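Glutathione S-transferase (Bombyx mori, PDB 5ZFG) metabolises the insecticide diazinon and probably acts, like other members of its superfamily, by transferring glutathione to electrophilic compounds. Local coordinates at residues L21-V26 with S82-Q87; I70-C75 with L156-F161. All blocks are in the same frame, centred on the assembly; numbering follows the deposited sequence.

Contact 1: residues L21-V26 with S82-Q87; sequences LVALEV and SPLYPQ
Leu24 and Leu84 meet methyl to methyl. Leu24 CD2 lies 3.6 Å from Leu84 CD2, and the same Leu84 methyl is 3.7 Å from Leu24 CG. Leu84 thus presents one branch to the fork of Leu24, and the two side chains cross at a slant. The first torsion of Leu84 sets this up: CG stands anti to the backbone N (chi1 -157°) and carries CD2 across to the other segment. On the helix, Ala23 adds its CB, 4.3 Å from Leu84 CD2. Ser82 touches Leu24 more lightly, with OG 3.9 Å from Leu24 CD2. That hydroxyl is also held within its own loop. It accepts from Leu84 N at 3.0 Å in a fairly straight bond of 162°, which forms an ST turn inside the type I beta turn from Ser82 to Tyr85. The turn fixes the backbone from which Leu84 reaches over. With Leu24 cut back to an alanine, Leu84 CD2 would probably lose its main partner across the contact and a gap would open beside Ile74 of helix 67-78. Arg79 makes a weak bond to Leu24 O. Helix 12-23 ends here in a Schellman motif, with Glu25 at positive phi. The arrangement joins the first helix of the thioredoxin-like N-terminal domain to the linker that leads into the helical C-terminal domain, as in the GST fold.

Contact 2: residues I70-C75 with L156-F161; sequences ILQYIC and LTIADF
Ile158 pushes its longer branch against the backbone of helix 67-78. Its CD1 sits 3.9 Å from Leu71 C and 4.0 Å from Gln72 CG. The first torsion, 57°, puts CG1 in the crowded position between the backbone N and the carbonyl carbon. The chain then runs on extended, so CD1 stands well out from the loop and enters the step between Leu71 and Gln72. The shorter branch goes to a different partner: CG2 packs on Cys75 SG at 3.5 Å, one helical turn along from Leu71. Leu71 meets the methyl of the longer branch with its CB, 3.9 Å from Ile158 CD1. Gln72 runs across Ile158 at about a right angle. Its aliphatic CG makes the touch, while NE2 bonds weakly to Asn96.

Ile158 stands inside a capping box formed by Thr157 and Asp160. This is the N-capping box known from GST C-terminal domains, at the start of helix 160-172. Thr157 N donates to Asp160 OD2 at 2.9 Å and 171°, nearly along the C-O axis of the acceptor. In return Thr157 OG1 takes a weak, bent bond from Ala159 N, 3.3 Å long. The other carboxylate oxygen, OD1, accepts from Ala151 N and Trp186 NE1, so both oxygens of this buried group are gripped and its rotation is fixed. Thr157 O lies above one face of the Phe161 ring, offset toward the rim. Phe161 also packs against Ser16 and Gln19 of helix 12-23, the helix that Leu71 touches at Ala20.

In the fold
Contacts 1 and 2 are neighbours, with centres about 7 Å apart, and their segments alternate along the chain. Both join the N-terminal domain to what follows it. The backbone ties them: Leu84 O of the linker and Ile158 N of the capping box are 2.8 Å apart, a probable hydrogen bond. Side chains add to this. Leu24 CD1 packs on Ile74 CG2 at 3.5 Å, and Tyr85 OH lies 3.5 Å from Gln72 CG. Contact 2 is also near the dimer interface, where Gln72 and Tyr73 pack on Asn96 and Ala93 of the second subunit. A bound 1,2-ethanediol, probably from crystallisation, lies about 5 Å from the Gln72 side chain.

Contact 1: residues L21-V26 with S82-Q87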
ATOM      1  N   LEU B  21       4.951  17.572   2.116  1.00  7.26           N
ATOM      2  CA  LEU B  21       6.163  18.315   2.457  1.00  9.95           C
ATOM      3  C   LEU B  21       5.848  19.784   2.701  1.00 11.21           C
ATOM      4  O   LEU B  21       6.373  20.388   3.643  1.00 10.71           O
ATOM      5  CB  LEU B  21       7.206  18.172   1.351  1.00  8.92           C
ATOM      6  CG  LEU B  21       7.910  16.813   1.227  1.00  5.77           C
ATOM      7  CD1 LEU B  21       8.477  16.661  -0.182  1.00  5.47           C
ATOM      8  CD2 LEU B  21       9.004  16.648   2.297  1.00  9.12           C
ATOM      9  N   VAL B  22       4.973  20.360   1.874  1.00 11.90           N
ATOM     10  CA  VAL B  22       4.591  21.762   2.033  1.00 12.22           C
ATOM     11  C   VAL B  22       3.771  21.957   3.302  1.00 13.74           C
ATOM     12  O   VAL B  22       4.031  22.879   4.088  1.00 14.94           O
ATOM     13  CB  VAL B  22       3.840  22.242   0.772  1.00 12.94           C
ATOM     14  CG1 VAL B  22       3.177  23.603   0.992  1.00 12.94           C
ATOM     15  CG2 VAL B  22       4.789  22.282  -0.417  1.00  9.45           C
ATOM     16  N   ALA B  23       2.790  21.075   3.544  1.00 12.01           N
ATOM     17  CA  ALA B  23       1.956  21.200   4.741  1.00 12.42           C
ATOM     18  C   ALA B  23       2.782  21.074   6.013  1.00 16.75           C
ATOM     19  O   ALA B  23       2.511  21.750   7.017  1.00 17.96           O
ATOM     20  CB  ALA B  23       0.852  20.150   4.723  1.00 12.96           C
ATOM     21  N   LEU B  24       3.798  20.223   5.992  1.00  9.92           N
ATOM     22  CA  LEU B  24       4.642  20.002   7.160  1.00 13.77           C
ATOM     23  C   LEU B  24       5.769  21.017   7.267  1.00 14.27           C
ATOM     24  O   LEU B  24       6.518  20.986   8.254  1.00 13.28           O
ATOM     25  CB  LEU B  24       5.229  18.592   7.123  1.00 11.95           C
ATOM     26  CG  LEU B  24       4.188  17.491   7.357  1.00 16.30           C
ATOM     27  CD1 LEU B  24       4.859  16.127   7.298  1.00 17.30           C
ATOM     28  CD2 LEU B  24       3.513  17.704   8.689  1.00 20.29           C
ATOM     29  N   GLU B  25       5.904  21.901   6.276  1.00 13.30           N
ATOM     30  CA  GLU B  25       6.972  22.896   6.241  1.00 13.74           C
ATOM     31  C   GLU B  25       8.354  22.249   6.271  1.00 13.31           C
ATOM     32  O   GLU B  25       9.276  22.751   6.910  1.00 15.27           O
ATOM     33  CB  GLU B  25       6.817  23.899   7.393  1.00 21.45           C
ATOM     34  CG  GLU B  25       5.391  24.383   7.572  1.00 24.00           C
ATOM     35  CD  GLU B  25       5.293  25.565   8.520  1.00 29.34           C
ATOM     36  OE1 GLU B  25       5.079  25.345   9.730  1.00 30.54           O
ATOM     37  OE2 GLU B  25       5.456  26.707   8.049  1.00 34.82           O
ATOM     38  N   VAL B  26       8.507  21.131   5.568  1.00 12.33           N
ATOM     39  CA  VAL B  26       9.793  20.461   5.430  1.00 10.87           C
ATOM     40  C   VAL B  26      10.428  20.953   4.132  1.00 14.87           C
ATOM     41  O   VAL B  26       9.836  20.754   3.054  1.00 15.96           O
ATOM     42  CB  VAL B  26       9.644  18.931   5.433  1.00 10.12           C
ATOM     43  CG1 VAL B  26      10.976  18.285   5.161  1.00  9.50           C
ATOM     44  CG2 VAL B  26       9.078  18.444   6.771  1.00 14.82           C
ATOM     45  N   SER B  82       2.677  15.394  14.683  1.00 16.65           N
ATOM     46  CA  SER B  82       1.693  16.147  13.908  1.00 16.25           C
ATOM     47  C   SER B  82       0.391  15.361  13.746  1.00 16.40           C
ATOM     48  O   SER B  82       0.417  14.148  13.505  1.00 13.20           O
ATOM     49  CB  SER B  82       2.235  16.501  12.526  1.00 13.95           C
ATOM     50  OG  SER B  82       1.198  17.022  11.703  1.00 14.60           O
ATOM     51  N   PRO B  83      -0.754  16.044  13.831  1.00 12.58           N
ATOM     52  CA  PRO B  83      -2.037  15.390  13.543  1.00 17.19           C
ATOM     53  C   PRO B  83      -2.191  14.975  12.092  1.00 13.77           C
ATOM     54  O   PRO B  83      -3.148  14.254  11.779  1.00 13.84           O
ATOM     55  CB  PRO B  83      -3.074  16.460  13.911  1.00 20.96           C
ATOM     56  CG  PRO B  83      -2.337  17.468  14.725  1.00 21.79           C
ATOM     57  CD  PRO B  83      -0.932  17.453  14.215  1.00 22.44           C
ATOM     58  N   LEU B  84      -1.298  15.411  11.202  1.00 13.69           N
ATOM     59  CA  LEU B  84      -1.340  14.934   9.822  1.00 10.90           C
ATOM     60  C   LEU B  84      -1.083  13.426   9.745  1.00 10.74           C
ATOM     61  O   LEU B  84      -1.450  12.797   8.748  1.00 11.09           O
ATOM     62  CB  LEU B  84      -0.316  15.690   8.972  1.00 12.96           C
ATOM     63  CG  LEU B  84      -0.487  15.799   7.458  1.00 15.51           C
ATOM     64  CD1 LEU B  84      -1.741  16.564   7.065  1.00 12.25           C
ATOM     65  CD2 LEU B  84       0.716  16.470   6.845  1.00 19.98           C
ATOM     66  N   TYR B  85      -0.469  12.838  10.773  1.00 10.98           N
ATOM     67  CA  TYR B  85      -0.298  11.381  10.860  1.00  8.09           C
ATOM     68  C   TYR B  85      -0.375  10.993  12.330  1.00  6.86           C
ATOM     69  O   TYR B  85       0.650  10.855  13.010  1.00  8.46           O
ATOM     70  CB  TYR B  85       1.029  10.936  10.240  1.00  8.54           C
ATOM     71  CG  TYR B  85       1.170   9.439   9.949  1.00  7.69           C
ATOM     72  CD1 TYR B  85       0.057   8.629   9.736  1.00  9.67           C
ATOM     73  CD2 TYR B  85       2.432   8.855   9.886  1.00  8.86           C
ATOM     74  CE1 TYR B  85       0.194   7.255   9.468  1.00  9.65           C
ATOM     75  CE2 TYR B  85       2.593   7.500   9.596  1.00  8.10           C
ATOM     76  CZ  TYR B  85       1.470   6.697   9.396  1.00  6.52           C
ATOM     77  OH  TYR B  85       1.665   5.352   9.130  1.00  6.18           O
ATOM     78  N   PRO B  86      -1.585  10.805  12.853  1.00 12.45           N
ATOM     79  CA  PRO B  86      -1.744  10.567  14.292  1.00 16.92           C
ATOM     80  C   PRO B  86      -0.972   9.352  14.777  1.00 14.92           C
ATOM     81  O   PRO B  86      -0.787   8.370  14.055  1.00 12.71           O
ATOM     82  CB  PRO B  86      -3.254  10.355  14.448  1.00 17.57           C
ATOM     83  CG  PRO B  86      -3.872  10.999  13.250  1.00 20.29           C
ATOM     84  CD  PRO B  86      -2.876  10.818  12.143  1.00 12.64           C
ATOM     85  N   GLN B  87      -0.547   9.416  16.036  1.00 15.54           N
ATOM     86  CA  GLN B  87       0.199   8.328  16.651  1.00 19.73           C
ATOM     87  C   GLN B  87      -0.696   7.316  17.348  1.00 11.88           C
ATOM     88  O   GLN B  87      -0.256   6.190  17.586  1.00 17.41           O
ATOM     89  CB  GLN B  87       1.221   8.884  17.649  1.00 23.59           C
ATOM     90  CG  GLN B  87       2.246   9.796  16.999  1.00 24.82           C
ATOM     91  CD  GLN B  87       3.148  10.480  18.007  1.00 31.67           C
ATOM     92  OE1 GLN B  87       4.326  10.133  18.134  1.00 36.89           O
ATOM     93  NE2 GLN B  87       2.604  11.463  18.724  1.00 31.78           N
TER

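Contact 2: residues I70-C75 with L156-F161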
ATOM      1  N   ILE B  70       6.730   7.110   1.488  1.00  4.38           N
ATOM      2  CA  ILE B  70       7.366   8.427   1.610  1.00  6.19           C
ATOM      3  C   ILE B  70       6.527   9.339   2.496  1.00  6.00           C
ATOM      4  O   ILE B  70       7.060  10.021   3.384  1.00  5.10           O
ATOM      5  CB  ILE B  70       7.596   9.060   0.225  1.00  5.01           C
ATOM      6  CG1 ILE B  70       8.570   8.217  -0.612  1.00  7.98           C
ATOM      7  CG2 ILE B  70       8.149  10.507   0.392  1.00  4.85           C
ATOM      8  CD1 ILE B  70       8.636   8.663  -2.082  1.00  6.61           C
ATOM      9  N   LEU B  71       5.199   9.340   2.295  1.00  4.50           N
ATOM     10  CA  LEU B  71       4.311  10.143   3.136  1.00  5.21           C
ATOM     11  C   LEU B  71       4.457   9.771   4.611  1.00  5.76           C
ATOM     12  O   LEU B  71       4.562  10.644   5.490  1.00  5.00           O
ATOM     13  CB  LEU B  71       2.856   9.970   2.692  1.00  5.16           C
ATOM     14  CG  LEU B  71       2.453  10.547   1.324  1.00  3.30           C
ATOM     15  CD1 LEU B  71       1.042  10.149   0.956  1.00  5.68           C
ATOM     16  CD2 LEU B  71       2.591  12.065   1.367  1.00  8.31           C
ATOM     17  N   GLN B  72       4.464   8.475   4.903  1.00  3.99           N
ATOM     18  CA  GLN B  72       4.601   8.027   6.290  1.00  5.35           C
ATOM     19  C   GLN B  72       5.954   8.427   6.878  1.00  6.64           C
ATOM     20  O   GLN B  72       6.040   8.848   8.043  1.00  6.56           O
ATOM     21  CB  GLN B  72       4.385   6.513   6.343  1.00  4.31           C
ATOM     22  CG  GLN B  72       2.933   6.146   5.985  1.00  5.66           C
ATOM     23  CD  GLN B  72       2.751   4.703   5.551  1.00 13.32           C
ATOM     24  OE1 GLN B  72       3.648   4.104   4.966  1.00  6.34           O
ATOM     25  NE2 GLN B  72       1.566   4.145   5.825  1.00 11.72           N
ATOM     26  N   TYR B  73       7.010   8.346   6.069  1.00  4.69           N
ATOM     27  CA  TYR B  73       8.360   8.614   6.560  1.00  6.88           C
ATOM     28  C   TYR B  73       8.555  10.092   6.869  1.00  7.31           C
ATOM     29  O   TYR B  73       9.123  10.439   7.906  1.00  6.83           O
ATOM     30  CB  TYR B  73       9.380   8.145   5.529  1.00  5.22           C
ATOM     31  CG  TYR B  73      10.800   8.642   5.776  1.00  7.13           C
ATOM     32  CD1 TYR B  73      11.548   8.138   6.827  1.00 10.00           C
ATOM     33  CD2 TYR B  73      11.367   9.606   4.961  1.00 11.38           C
ATOM     34  CE1 TYR B  73      12.840   8.579   7.060  1.00 10.47           C
ATOM     35  CE2 TYR B  73      12.662  10.067   5.190  1.00 10.47           C
ATOM     36  CZ  TYR B  73      13.387   9.540   6.242  1.00 10.55           C
ATOM     37  OH  TYR B  73      14.680   9.964   6.475  1.00 16.66           O
ATOM     38  N   ILE B  74       8.069  10.970   5.990  1.00  6.59           N
ATOM     39  CA  ILE B  74       8.221  12.404   6.223  1.00  7.41           C
ATOM     40  C   ILE B  74       7.576  12.802   7.549  1.00 11.53           C
ATOM     41  O   ILE B  74       8.139  13.592   8.326  1.00  8.80           O
ATOM     42  CB  ILE B  74       7.637  13.191   5.031  1.00  7.24           C
ATOM     43  CG1 ILE B  74       8.531  13.029   3.804  1.00 10.23           C
ATOM     44  CG2 ILE B  74       7.476  14.662   5.403  1.00 14.18           C
ATOM     45  CD1 ILE B  74       9.976  12.836   4.106  1.00 19.99           C
ATOM     46  N   CYS B  75       6.413  12.222   7.860  1.00  8.11           N
ATOM     47  CA  CYS B  75       5.752  12.506   9.134  1.00  7.61           C
ATOM     48  C   CYS B  75       6.499  11.881  10.306  1.00 11.65           C
ATOM     49  O   CYS B  75       6.785  12.561  11.299  1.00 11.03           O
ATOM     50  CB  CYS B  75       4.305  12.016   9.104  1.00  7.47           C
ATOM     51  SG  CYS B  75       3.274  12.817   7.877  1.00  9.34           S
ATOM     52  N   LEU B 156      -7.369  17.237   8.527  1.00 19.74           N
ATOM     53  CA  LEU B 156      -6.560  16.775   7.399  1.00 19.05           C
ATOM     54  C   LEU B 156      -5.475  15.805   7.859  1.00 13.30           C
ATOM     55  O   LEU B 156      -4.835  16.012   8.898  1.00 12.96           O
ATOM     56  CB  LEU B 156      -5.920  17.977   6.694  1.00 16.16           C
ATOM     57  CG  LEU B 156      -5.258  17.731   5.327  1.00 11.57           C
ATOM     58  CD1 LEU B 156      -6.298  17.548   4.240  1.00 13.36           C
ATOM     59  CD2 LEU B 156      -4.269  18.831   4.956  1.00 16.85           C
ATOM     60  N   THR B 157      -5.284  14.718   7.093  1.00 10.60           N
ATOM     61  CA  THR B 157      -4.184  13.782   7.331  1.00  8.27           C
ATOM     62  C   THR B 157      -3.523  13.439   5.997  1.00  5.30           C
ATOM     63  O   THR B 157      -4.029  13.781   4.926  1.00  9.05           O
ATOM     64  CB  THR B 157      -4.643  12.486   8.017  1.00  7.69           C
ATOM     65  OG1 THR B 157      -5.521  11.765   7.148  1.00  8.33           O
ATOM     66  CG2 THR B 157      -5.361  12.759   9.350  1.00 12.28           C
ATOM     67  N   ILE B 158      -2.387  12.730   6.059  1.00  8.22           N
ATOM     68  CA  ILE B 158      -1.738  12.319   4.812  1.00  7.69           C
ATOM     69  C   ILE B 158      -2.637  11.404   3.985  1.00  8.06           C
ATOM     70  O   ILE B 158      -2.403  11.243   2.790  1.00  8.20           O
ATOM     71  CB  ILE B 158      -0.363  11.634   5.039  1.00  5.33           C
ATOM     72  CG1 ILE B 158      -0.453  10.398   5.949  1.00  7.76           C
ATOM     73  CG2 ILE B 158       0.709  12.645   5.526  1.00  5.78           C
ATOM     74  CD1 ILE B 158       0.886   9.629   6.045  1.00  5.36           C
ATOM     75  N   ALA B 159      -3.653  10.781   4.594  1.00  4.92           N
ATOM     76  CA  ALA B 159      -4.574   9.958   3.814  1.00  5.34           C
ATOM     77  C   ALA B 159      -5.357  10.792   2.807  1.00  7.85           C
ATOM     78  O   ALA B 159      -5.794  10.271   1.773  1.00  5.73           O
ATOM     79  CB  ALA B 159      -5.535   9.219   4.751  1.00  8.33           C
ATOM     80  N   ASP B 160      -5.524  12.090   3.073  1.00  9.11           N
ATOM     81  CA  ASP B 160      -6.332  12.916   2.183  1.00  8.36           C
ATOM     82  C   ASP B 160      -5.653  13.159   0.837  1.00  6.58           C
ATOM     83  O   ASP B 160      -6.324  13.141  -0.197  1.00  8.73           O
ATOM     84  CB  ASP B 160      -6.649  14.244   2.856  1.00  8.74           C
ATOM     85  CG  ASP B 160      -7.671  14.087   3.935  1.00  6.37           C
ATOM     86  OD1 ASP B 160      -8.844  13.840   3.573  1.00 11.95           O
ATOM     87  OD2 ASP B 160      -7.294  14.148   5.129  1.00 10.61           O
ATOM     88  N   PHE B 161      -4.340  13.402   0.831  1.00  6.92           N
ATOM     89  CA  PHE B 161      -3.681  13.840  -0.400  1.00  4.53           C
ATOM     90  C   PHE B 161      -3.804  12.833  -1.531  1.00  8.93           C
ATOM     91  O   PHE B 161      -4.193  13.240  -2.639  1.00  6.65           O
ATOM     92  CB  PHE B 161      -2.206  14.198  -0.151  1.00  5.56           C
ATOM     93  CG  PHE B 161      -2.003  15.238   0.905  1.00  6.56           C
ATOM     94  CD1 PHE B 161      -2.694  16.446   0.860  1.00  7.30           C
ATOM     95  CD2 PHE B 161      -1.127  14.999   1.959  1.00  8.94           C
ATOM     96  CE1 PHE B 161      -2.519  17.397   1.867  1.00  8.03           C
ATOM     97  CE2 PHE B 161      -0.931  15.948   2.960  1.00  7.82           C
ATOM     98  CZ  PHE B 161      -1.636  17.150   2.911  1.00  9.55           C
TER